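Uncharacterized protein (PDB 4PUX) is of unknown function but belongs to the DUF3237 family and folds into a curled, antiparallel beta barrel. Local coordinates at residues G50-G55 against Y133-Q138; G61-I66 against A73-R78; I89-K94 against I122-E127. One frame throughout, in Å; residues are numbered along the deposited sequence. Where two conformers were deposited one is given.

Contact 1 (G50-G55 against Y133-Q138)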
loop_
_atom_site.group_PDB
_atom_site.type_symbol
_atom_site.label_atom_id
_atom_site.label_comp_id
_atom_site.label_asym_id
_atom_site.label_seq_id
_atom_site.Cartn_x
_atom_site.Cartn_y
_atom_site.Cartn_z
ATOM N N GLY A 50 -9.478 11.655 4.840
ATOM C CA GLY A 50 -9.820 12.316 3.573
ATOM C C GLY A 50 -11.160 13.013 3.667
ATOM O O GLY A 50 -11.855 12.899 4.674
ATOM N N LYS A 51 -11.539 13.716 2.607
ATOM C CA LYS A 51 -12.780 14.493 2.604
ATOM C C LYS A 51 -14.017 13.606 2.895
ATOM O O LYS A 51 -14.874 13.968 3.752
ATOM C CB LYS A 51 -12.953 15.220 1.248
ATOM C CG LYS A 51 -14.167 16.170 1.169
ATOM C CD LYS A 51 -14.218 16.889 -0.199
ATOM C CE LYS A 51 -15.352 17.894 -0.260
ATOM N NZ LYS A 51 -15.403 18.574 -1.600
ATOM N N SER A 52 -14.070 12.421 2.264
ATOM C CA SER A 52 -15.249 11.539 2.271
ATOM C C SER A 52 -15.022 10.232 3.019
ATOM O O SER A 52 -15.914 9.379 3.056
ATOM C CB SER A 52 -15.659 11.196 0.816
ATOM O OG SER A 52 -14.839 10.166 0.234
ATOM N N LEU A 53 -13.840 10.084 3.612
ATOM C CA LEU A 53 -13.428 8.809 4.235
ATOM C C LEU A 53 -12.401 9.061 5.343
ATOM O O LEU A 53 -11.290 9.545 5.087
ATOM C CB LEU A 53 -12.804 7.893 3.182
ATOM C CG LEU A 53 -12.443 6.480 3.645
ATOM C CD1 LEU A 53 -13.675 5.640 4.004
ATOM C CD2 LEU A 53 -11.576 5.738 2.619
ATOM N N LYS A 54 -12.815 8.743 6.588
ATOM C CA LYS A 54 -12.002 9.025 7.784
ATOM C C LYS A 54 -12.205 7.878 8.770
ATOM O O LYS A 54 -13.308 7.354 8.889
ATOM C CB LYS A 54 -12.497 10.327 8.473
ATOM C CG LYS A 54 -12.426 11.613 7.657
ATOM C CD LYS A 54 -13.029 12.794 8.437
ATOM C CE LYS A 54 -12.868 14.125 7.640
ATOM N NZ LYS A 54 -13.697 14.118 6.432
ATOM N N GLY A 55 -11.159 7.527 9.506
ATOM C CA GLY A 55 -11.238 6.476 10.516
ATOM C C GLY A 55 -9.903 5.883 10.919
ATOM O O GLY A 55 -8.855 6.544 10.821
ATOM N N TYR A 133 -20.463 3.815 1.925
ATOM C CA TYR A 133 -19.148 3.517 1.380
ATOM C C TYR A 133 -19.129 2.445 0.313
ATOM O O TYR A 133 -18.053 2.163 -0.261
ATOM C CB TYR A 133 -18.183 3.133 2.536
ATOM C CG TYR A 133 -18.130 4.199 3.633
ATOM C CD1 TYR A 133 -17.434 5.397 3.432
ATOM C CD2 TYR A 133 -18.840 4.045 4.819
ATOM C CE1 TYR A 133 -17.403 6.398 4.407
ATOM C CE2 TYR A 133 -18.802 5.054 5.820
ATOM C CZ TYR A 133 -18.076 6.212 5.599
ATOM O OH TYR A 133 -18.041 7.231 6.555
ATOM N N SER A 134 -20.313 1.953 -0.080
ATOM C CA SER A 134 -20.367 0.824 -1.019
ATOM C C SER A 134 -19.916 1.178 -2.457
ATOM O O SER A 134 -19.585 0.276 -3.242
ATOM C CB SER A 134 -21.748 0.167 -1.024
ATOM O OG SER A 134 -22.724 1.063 -1.452
ATOM N N TRP A 135 -19.858 2.463 -2.790
ATOM C CA TRP A 135 -19.258 2.875 -4.068
ATOM C C TRP A 135 -17.849 2.334 -4.235
ATOM O O TRP A 135 -17.394 2.044 -5.358
ATOM C CB TRP A 135 -19.280 4.415 -4.233
ATOM C CG TRP A 135 -18.352 5.173 -3.329
ATOM C CD1 TRP A 135 -18.515 5.411 -1.981
ATOM C CD2 TRP A 135 -17.190 5.891 -3.721
ATOM N NE1 TRP A 135 -17.478 6.188 -1.503
ATOM C CE2 TRP A 135 -16.641 6.477 -2.548
ATOM C CE3 TRP A 135 -16.516 6.050 -4.936
ATOM C CZ2 TRP A 135 -15.489 7.272 -2.574
ATOM C CZ3 TRP A 135 -15.379 6.844 -4.969
ATOM C CH2 TRP A 135 -14.872 7.442 -3.794
ATOM N N LEU A 136 -17.115 2.184 -3.125
ATOM C CA LEU A 136 -15.767 1.662 -3.185
ATOM C C LEU A 136 -15.661 0.195 -3.605
ATOM O O LEU A 136 -14.601 -0.220 -4.098
ATOM C CB LEU A 136 -15.057 1.866 -1.853
ATOM C CG LEU A 136 -14.848 3.313 -1.384
ATOM C CD1 LEU A 136 -14.355 3.332 0.071
ATOM C CD2 LEU A 136 -13.869 3.979 -2.324
ATOM N N ASN A 137 -16.781 -0.548 -3.501
ATOM C CA ASN A 137 -16.849 -1.928 -3.971
ATOM C C ASN A 137 -16.691 -2.051 -5.492
ATOM O O ASN A 137 -16.375 -3.138 -6.009
ATOM C CB ASN A 137 -18.200 -2.568 -3.622
ATOM C CG ASN A 137 -18.429 -2.762 -2.121
ATOM O OD1 ASN A 137 -17.501 -2.843 -1.302
ATOM N ND2 ASN A 137 -19.693 -2.809 -1.745
ATOM N N GLN A 138 -16.929 -0.965 -6.207
ATOM C CA GLN A 138 -16.951 -0.997 -7.676
ATOM C C GLN A 138 -16.200 0.147 -8.343
ATOM O O GLN A 138 -16.515 0.538 -9.476
ATOM C CB GLN A 138 -18.409 -1.060 -8.182
ATOM C CG GLN A 138 -19.269 0.129 -7.704
ATOM C CD GLN A 138 -20.652 0.108 -8.323
ATOM O OE1 GLN A 138 -21.200 -0.962 -8.571
ATOM N NE2 GLN A 138 -21.220 1.269 -8.559
HETATM O O HOH W 1 -17.180 7.943 0.884
HETATM O O HOH W 2 -15.740 8.709 7.030
#
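At the edge of the beta barrel, the turn between strands 36-49 and 54-67 packs on the loop between strands 118-127 and 141-147: Ser52 and Leu53 meet Tyr133 and, in the 3-10 turn that follows it, Trp135 and Leu136. Leu53 carries the apolar part. With CG anti to its backbone N (chi1 -175°), Leu53 CD1 approaches the ring obliquely, 3.8 Å from Tyr133 CD1, while Leu53 CD2 stands a looser 4.5 Å from Leu136 CD1. The same side of the ring also meets backbone: Tyr133 CE1 lies 3.6 Å from Ser52 O, which sits at the ring edge near its plane.

Two waters supply the polar links. One gives a proton to Ser52 O at 2.9 Å and accepts from Trp135 NE1 at 3.0 Å. The other accepts from Lys54 N and donates to Tyr133 OH at 2.8 Å, a hydroxyl that is also hydrogen-bonded to Asp85. Within the turn, Lys54 NZ curls back to Gly50 O at 2.8 Å. Leu15 of strand 12-21 touches Ser52, Leu53 and Trp135. Apolar packing of Leu53 and two bridging waters thus join turn and loop, loop-to-loop packing at the edge of an antiparallel beta barrel.

Contact 2 (G61-I66 against A73-R78)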
loop_
_atom_site.group_PDB
_atom_site.type_symbol
_atom_site.label_atom_id
_atom_site.label_comp_id
_atom_site.label_asym_id
_atom_site.label_seq_id
_atom_site.Cartn_x
_atom_site.Cartn_y
_atom_site.Cartn_z
ATOM N N GLY A 61 -4.512 -8.610 10.143
ATOM C CA GLY A 61 -3.863 -8.791 8.866
ATOM C C GLY A 61 -2.424 -8.422 8.810
ATOM O O GLY A 61 -1.726 -8.317 9.848
ATOM N N ALA A 62 -1.916 -8.347 7.578
ATOM C CA ALA A 62 -0.481 -8.273 7.314
ATOM C C ALA A 62 -0.205 -7.977 5.841
ATOM O O ALA A 62 -1.129 -8.010 5.004
ATOM C CB ALA A 62 0.204 -9.636 7.680
ATOM N N ASP A 63 1.047 -7.691 5.549
ATOM C CA ASP A 63 1.620 -7.795 4.198
ATOM C C ASP A 63 2.338 -9.138 4.098
ATOM O O ASP A 63 3.312 -9.396 4.854
ATOM C CB ASP A 63 2.574 -6.620 3.901
ATOM C CG ASP A 63 3.156 -6.632 2.490
ATOM O OD1 ASP A 63 2.785 -7.489 1.678
ATOM O OD2 ASP A 63 3.956 -5.687 2.195
ATOM N N TRP A 64 1.827 -10.009 3.227
ATOM C CA TRP A 64 2.498 -11.269 2.866
ATOM C C TRP A 64 3.420 -10.972 1.653
ATOM O O TRP A 64 2.981 -11.039 0.513
ATOM C CB TRP A 64 1.465 -12.363 2.548
ATOM C CG TRP A 64 0.768 -12.935 3.764
ATOM C CD1 TRP A 64 1.139 -14.107 4.412
ATOM C CD2 TRP A 64 -0.323 -12.393 4.543
ATOM N NE1 TRP A 64 0.322 -14.331 5.474
ATOM C CE2 TRP A 64 -0.570 -13.308 5.603
ATOM C CE3 TRP A 64 -1.146 -11.272 4.420
ATOM C CZ2 TRP A 64 -1.605 -13.127 6.539
ATOM C CZ3 TRP A 64 -2.209 -11.107 5.350
ATOM C CH2 TRP A 64 -2.434 -12.034 6.363
ATOM N N GLN A 65 4.651 -10.543 1.953
ATOM C CA GLN A 65 5.567 -9.983 0.984
ATOM C C GLN A 65 6.552 -11.007 0.468
ATOM O O GLN A 65 6.896 -11.963 1.185
ATOM C CB GLN A 65 6.344 -8.831 1.699
ATOM C CG GLN A 65 7.214 -7.978 0.832
ATOM C CD GLN A 65 7.859 -6.837 1.604
ATOM O OE1 GLN A 65 8.958 -6.988 2.162
ATOM N NE2 GLN A 65 7.142 -5.703 1.702
ATOM N N ILE A 66 7.018 -10.783 -0.763
ATOM C CA ILE A 66 8.106 -11.562 -1.374
ATOM C C ILE A 66 9.165 -10.549 -1.815
ATOM O O ILE A 66 8.836 -9.554 -2.462
ATOM C CB ILE A 66 7.660 -12.384 -2.606
ATOM C CG1 ILE A 66 6.556 -13.382 -2.234
ATOM C CG2 ILE A 66 8.867 -13.133 -3.250
ATOM C CD1 ILE A 66 5.793 -13.901 -3.432
ATOM N N ALA A 73 10.421 -5.806 -3.947
ATOM C CA ALA A 73 9.387 -6.332 -3.043
ATOM C C ALA A 73 8.024 -6.331 -3.737
ATOM O O ALA A 73 7.620 -5.341 -4.332
ATOM C CB ALA A 73 9.297 -5.512 -1.765
ATOM N N ILE A 74 7.329 -7.461 -3.621
ATOM C CA ILE A 74 5.986 -7.646 -4.158
ATOM C C ILE A 74 5.047 -7.608 -2.945
ATOM O O ILE A 74 5.207 -8.429 -2.003
ATOM C CB ILE A 74 5.856 -9.004 -4.873
ATOM C CG1 ILE A 74 6.958 -9.137 -5.938
ATOM C CG2 ILE A 74 4.470 -9.162 -5.523
ATOM C CD1 ILE A 74 7.015 -10.488 -6.592
ATOM N N ILE A 75 4.094 -6.669 -2.957
ATOM C CA ILE A 75 3.192 -6.402 -1.832
ATOM C C ILE A 75 1.890 -7.164 -2.053
ATOM O O ILE A 75 1.315 -7.125 -3.148
ATOM C CB ILE A 75 2.871 -4.869 -1.803
ATOM C CG1 ILE A 75 4.127 -3.948 -1.798
ATOM C CG2 ILE A 75 1.866 -4.525 -0.738
ATOM C CD1 ILE A 75 5.063 -4.186 -0.839
ATOM N N ASP A 76 1.385 -7.796 -0.979
ATOM C CA ASP A 76 0.092 -8.544 -1.018
ATOM C C ASP A 76 -0.537 -8.520 0.386
ATOM O O ASP A 76 -0.083 -9.244 1.280
ATOM C CB ASP A 76 0.286 -9.979 -1.512
ATOM C CG ASP A 76 -1.025 -10.688 -1.831
ATOM O OD1 ASP A 76 -1.903 -10.751 -0.946
ATOM O OD2 ASP A 76 -1.146 -11.188 -2.957
ATOM N N THR A 77 -1.461 -7.597 0.609
ATOM C CA THR A 77 -2.010 -7.355 1.932
ATOM C C THR A 77 -3.473 -7.728 2.078
ATOM O O THR A 77 -4.268 -7.680 1.123
ATOM C CB THR A 77 -1.872 -5.849 2.386
ATOM O OG1 THR A 77 -2.798 -5.060 1.637
ATOM C CG2 THR A 77 -0.413 -5.285 2.190
ATOM N N ARG A 78 -3.856 -8.003 3.333
ATOM C CA ARG A 78 -5.278 -8.032 3.790
ATOM C C ARG A 78 -5.329 -7.297 5.133
ATOM O O ARG A 78 -4.558 -7.647 6.027
ATOM C CB ARG A 78 -5.789 -9.457 3.976
ATOM C CG ARG A 78 -5.791 -10.266 2.708
ATOM C CD ARG A 78 -6.408 -11.666 2.890
ATOM N NE ARG A 78 -6.354 -12.413 1.625
ATOM C CZ ARG A 78 -6.815 -13.659 1.459
ATOM N NH1 ARG A 78 -7.280 -14.349 2.509
ATOM N NH2 ARG A 78 -6.773 -14.231 0.249
HETATM O O HOH W 3 3.725 -10.801 -2.160
#
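Asp63 and Thr77 face each other as a non-hydrogen-bonded pair in the antiparallel beta hairpin of strands 54-67 and 73-83, and the tight side of this part of the barrel wall is built around them. Thr77 CG2 packs 3.7 Å from Asp63 CB, while the threonine hydroxyl is hydrogen-bonded to Thr93 on the next strand. The Asp63 carboxylate swings across to the partner strand, CG anti to the backbone N (chi1 -177°), and there OD1 takes the Asp76 N-H at 3.0 Å. That bond is almost straight (173°) and arrives on the syn side, 32° out of the carboxylate plane. OD2 is bordered by Ile75 CD1 at 3.6 Å and receives a weak bond from Gln65 NE2. Gln65 runs extended alongside Ile75 and over Ala73 CB, its OE1 held by Arg39 of strand 36-49.

Regular backbone pairing frames this site, Ala62 with Arg78 at one end and Ile66 with Ile74 at the other. The opposite face, with Trp64, Asp76 and Arg78, is looser and more exposed. Trp64 turns the edge of its indole to the neighbouring strand, CZ3 4.2 Å from Arg78 CB, and Ala62 CB sits against one face of the ring. Farther along, Ile66 CB and Ile74 CB are 4.5 Å apart. In the middle, Trp64 N still reaches Asp76 O at 2.8 Å, but Asp76 N has gone to the carboxylate, and a water donates to both Trp64 O and Ile74 O, at 2.8 Å each.

Contact 3 (I89-K94 against I122-E127)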
loop_
_atom_site.group_PDB
_atom_site.type_symbol
_atom_site.label_atom_id
_atom_site.label_comp_id
_atom_site.label_asym_id
_atom_site.label_seq_id
_atom_site.Cartn_x
_atom_site.Cartn_y
_atom_site.Cartn_z
ATOM N N ILE A 89 -14.689 -1.897 6.562
ATOM C CA ILE A 89 -14.264 -2.030 5.172
ATOM C C ILE A 89 -13.018 -2.918 5.076
ATOM O O ILE A 89 -11.983 -2.589 5.657
ATOM C CB ILE A 89 -13.976 -0.669 4.483
ATOM C CG1 ILE A 89 -15.095 0.382 4.739
ATOM C CG2 ILE A 89 -13.610 -0.872 2.995
ATOM C CD1 ILE A 89 -14.757 1.772 4.278
ATOM N N TYR A 90 -13.164 -4.066 4.447
ATOM C CA TYR A 90 -12.059 -5.022 4.187
ATOM C C TYR A 90 -11.231 -4.517 3.000
ATOM O O TYR A 90 -11.792 -4.225 1.931
ATOM C CB TYR A 90 -12.652 -6.422 3.921
ATOM C CG TYR A 90 -11.734 -7.436 3.257
ATOM C CD1 TYR A 90 -10.380 -7.584 3.641
ATOM C CD2 TYR A 90 -12.265 -8.347 2.344
ATOM C CE1 TYR A 90 -9.552 -8.520 3.000
ATOM C CE2 TYR A 90 -11.462 -9.300 1.712
ATOM C CZ TYR A 90 -10.123 -9.432 2.104
ATOM O OH TYR A 90 -9.263 -10.337 1.513
ATOM N N LEU A 91 -9.931 -4.289 3.230
ATOM C CA LEU A 91 -9.030 -3.745 2.226
ATOM C C LEU A 91 -7.971 -4.799 1.835
ATOM O O LEU A 91 -7.333 -5.422 2.726
ATOM C CB LEU A 91 -8.356 -2.453 2.794
ATOM C CG LEU A 91 -7.306 -1.765 1.898
ATOM C CD1 LEU A 91 -7.871 -1.370 0.565
ATOM C CD2 LEU A 91 -6.703 -0.546 2.625
ATOM N N GLN A 92 -7.708 -4.880 0.529
ATOM C CA GLN A 92 -6.597 -5.643 -0.073
ATOM C C GLN A 92 -5.758 -4.666 -0.909
ATOM O O GLN A 92 -6.309 -3.940 -1.739
ATOM C CB GLN A 92 -7.107 -6.769 -0.972
ATOM C CG GLN A 92 -7.903 -7.843 -0.237
ATOM C CD GLN A 92 -8.732 -8.705 -1.164
ATOM O OE1 GLN A 92 -9.942 -8.417 -1.429
ATOM N NE2 GLN A 92 -8.084 -9.650 -1.782
ATOM N N THR A 93 -4.435 -4.657 -0.700
ATOM C CA THR A 93 -3.538 -3.897 -1.565
ATOM C C THR A 93 -2.510 -4.858 -2.197
ATOM O O THR A 93 -2.128 -5.888 -1.624
ATOM C CB THR A 93 -2.820 -2.731 -0.843
ATOM O OG1 THR A 93 -1.828 -3.254 0.050
ATOM C CG2 THR A 93 -3.807 -1.864 -0.040
ATOM N N LYS A 94 -2.075 -4.486 -3.382
ATOM C CA LYS A 94 -1.072 -5.198 -4.179
ATOM C C LYS A 94 -0.189 -4.168 -4.875
ATOM O O LYS A 94 -0.642 -3.080 -5.219
ATOM C CB LYS A 94 -1.736 -6.117 -5.206
ATOM C CG LYS A 94 -2.484 -7.337 -4.568
ATOM C CD LYS A 94 -3.192 -8.147 -5.565
ATOM C CE LYS A 94 -3.788 -9.411 -4.950
ATOM N NZ LYS A 94 -4.943 -9.117 -4.024
ATOM N N ILE A 122 0.811 1.108 -5.257
ATOM C CA ILE A 122 -0.127 0.029 -5.016
ATOM C C ILE A 122 -1.467 0.218 -5.748
ATOM O O ILE A 122 -1.859 1.351 -6.087
ATOM C CB ILE A 122 -0.416 -0.142 -3.488
ATOM C CG1 ILE A 122 -0.945 1.167 -2.862
ATOM C CG2 ILE A 122 0.842 -0.600 -2.766
ATOM C CD1 ILE A 122 -1.484 1.015 -1.440
ATOM N N THR A 123 -2.175 -0.901 -5.916
ATOM C CA THR A 123 -3.613 -0.935 -6.265
ATOM C C THR A 123 -4.405 -1.352 -5.019
ATOM O O THR A 123 -3.850 -2.031 -4.120
ATOM C CB THR A 123 -3.919 -1.893 -7.431
ATOM O OG1 THR A 123 -3.584 -3.237 -7.063
ATOM C CG2 THR A 123 -3.132 -1.503 -8.665
HETATM N N MSE A 124 -5.664 -0.948 -4.966
HETATM C CA MSE A 124 -6.494 -1.123 -3.785
HETATM C C MSE A 124 -7.860 -1.724 -4.178
HETATM O O MSE A 124 -8.486 -1.248 -5.111
HETATM C CB MSE A 124 -6.726 0.248 -3.097
HETATM C CG MSE A 124 -5.452 0.992 -2.755
HETATM SE SE MSE A 124 -5.762 2.763 -2.038
HETATM C CE MSE A 124 -6.482 2.367 -0.292
ATOM N N GLN A 125 -8.349 -2.670 -3.359
ATOM C CA GLN A 125 -9.653 -3.317 -3.537
ATOM C C GLN A 125 -10.397 -3.292 -2.201
ATOM O O GLN A 125 -9.820 -3.685 -1.153
ATOM C CB GLN A 125 -9.463 -4.763 -3.984
ATOM C CG GLN A 125 -10.736 -5.509 -4.215
ATOM C CD GLN A 125 -10.492 -6.913 -4.726
ATOM O OE1 GLN A 125 -9.350 -7.324 -5.028
ATOM N NE2 GLN A 125 -11.543 -7.649 -4.834
ATOM N N PHE A 126 -11.619 -2.808 -2.220
ATOM C CA PHE A 126 -12.447 -2.629 -1.010
ATOM C C PHE A 126 -13.661 -3.545 -0.980
ATOM O O PHE A 126 -14.272 -3.792 -2.017
ATOM C CB PHE A 126 -12.957 -1.204 -0.953
ATOM C CG PHE A 126 -11.898 -0.136 -1.052
ATOM C CD1 PHE A 126 -11.538 0.402 -2.299
ATOM C CD2 PHE A 126 -11.302 0.397 0.105
ATOM C CE1 PHE A 126 -10.606 1.471 -2.375
ATOM C CE2 PHE A 126 -10.369 1.435 0.025
ATOM C CZ PHE A 126 -9.991 1.948 -1.236
ATOM N N GLU A 127 -14.156 -3.860 0.231
ATOM C CA GLU A 127 -15.407 -4.614 0.431
ATOM C C GLU A 127 -16.105 -4.085 1.666
ATOM O O GLU A 127 -15.528 -4.128 2.749
ATOM C CB GLU A 127 -15.239 -6.110 0.659
ATOM C CG GLU A 127 -15.015 -6.958 -0.472
ATOM C CD GLU A 127 -15.140 -8.475 -0.121
ATOM O OE1 GLU A 127 -15.956 -8.914 0.795
ATOM O OE2 GLU A 127 -14.501 -9.220 -0.868
HETATM O O HOH W 4 -11.153 -6.010 -0.279
HETATM O O HOH W 5 -5.648 -4.598 -4.903
HETATM O O HOH W 6 -11.995 -10.424 -2.413
HETATM O O HOH W 7 -6.555 -6.923 -4.908
#
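Leu91 and Phe126 form the apolar centre, a non-hydrogen-bonded pair whose side chains lie side by side on the buried face of strands 89-94 and 122-127. Leu91 CD1 makes an off-centre CH-pi contact with the Phe126 ring, 4.2 Å from its centroid and 29° off the normal. Ile89 CG2 comes instead to the edge of that ring, 3.9 Å from Phe126 CD2. On the other flank is Met124, modelled as selenomethionine, which bends at its last torsion (chi3 71°) so that CE ends 4.1 Å from both leucine methyls, Leu91 CD1 and CD2. Ile122 CD1 continues the patch, 4.0 Å from Thr93 CG2. Tyr154 of strand 151-159 packs against Leu91, Met124 and Ile122, with Leu15 and Phe18 of strand 12-21 touching Phe126 and Met124 respectively.

Beneath these side chains the backbones are paired by reciprocal bonds at Tyr90 with Glu127, Gln92 with Gln125, and Lys94 with Thr123; in the last, Thr123 N reaches Lys94 O at 2.8 Å.

The opposite face is polar. Tyr90 and Glu127 run alongside each other, the ring edge at Tyr90 CD2 3.8 Å from Glu127 CD and the carboxylate turned 75° from the ring. Gln92 and Gln125 also point the same way, their amides only moderately inclined, and water mediates at their ends: one molecule donates to Gln92 OE1 and Glu127 OE2, another joins Lys94 NZ to Gln125 OE1, lying 2.8 Å from the latter. Apolar chains inward and watered polar chains outward make this a typical antiparallel wall of a beta barrel.

Contacts 2 and 3 lie within one curled antiparallel sheet, and contact 1 packs a loop against the start of one of its strands. Along the chain contact 2, a local hairpin, closes before contact 3 opens, and both are nested inside the long loop closed by contact 1. Contacts 2 and 3 sit side by side, centres about 12 Å apart, because strands 73-83 and 88-99 are neighbours; the Thr77-Thr93 pair joins them. Contact 3 also lies about 12 Å, centre to centre, from contact 1, where Leu53 packs on Ile89 and Leu136 on Phe126. Contacts 1 and 2 share strand 54-67 but do not touch, their centres about 22 Å apart. Contacts 2 and 3 thus build adjoining barrel wall, and contact 1 fastens a loop to its edge.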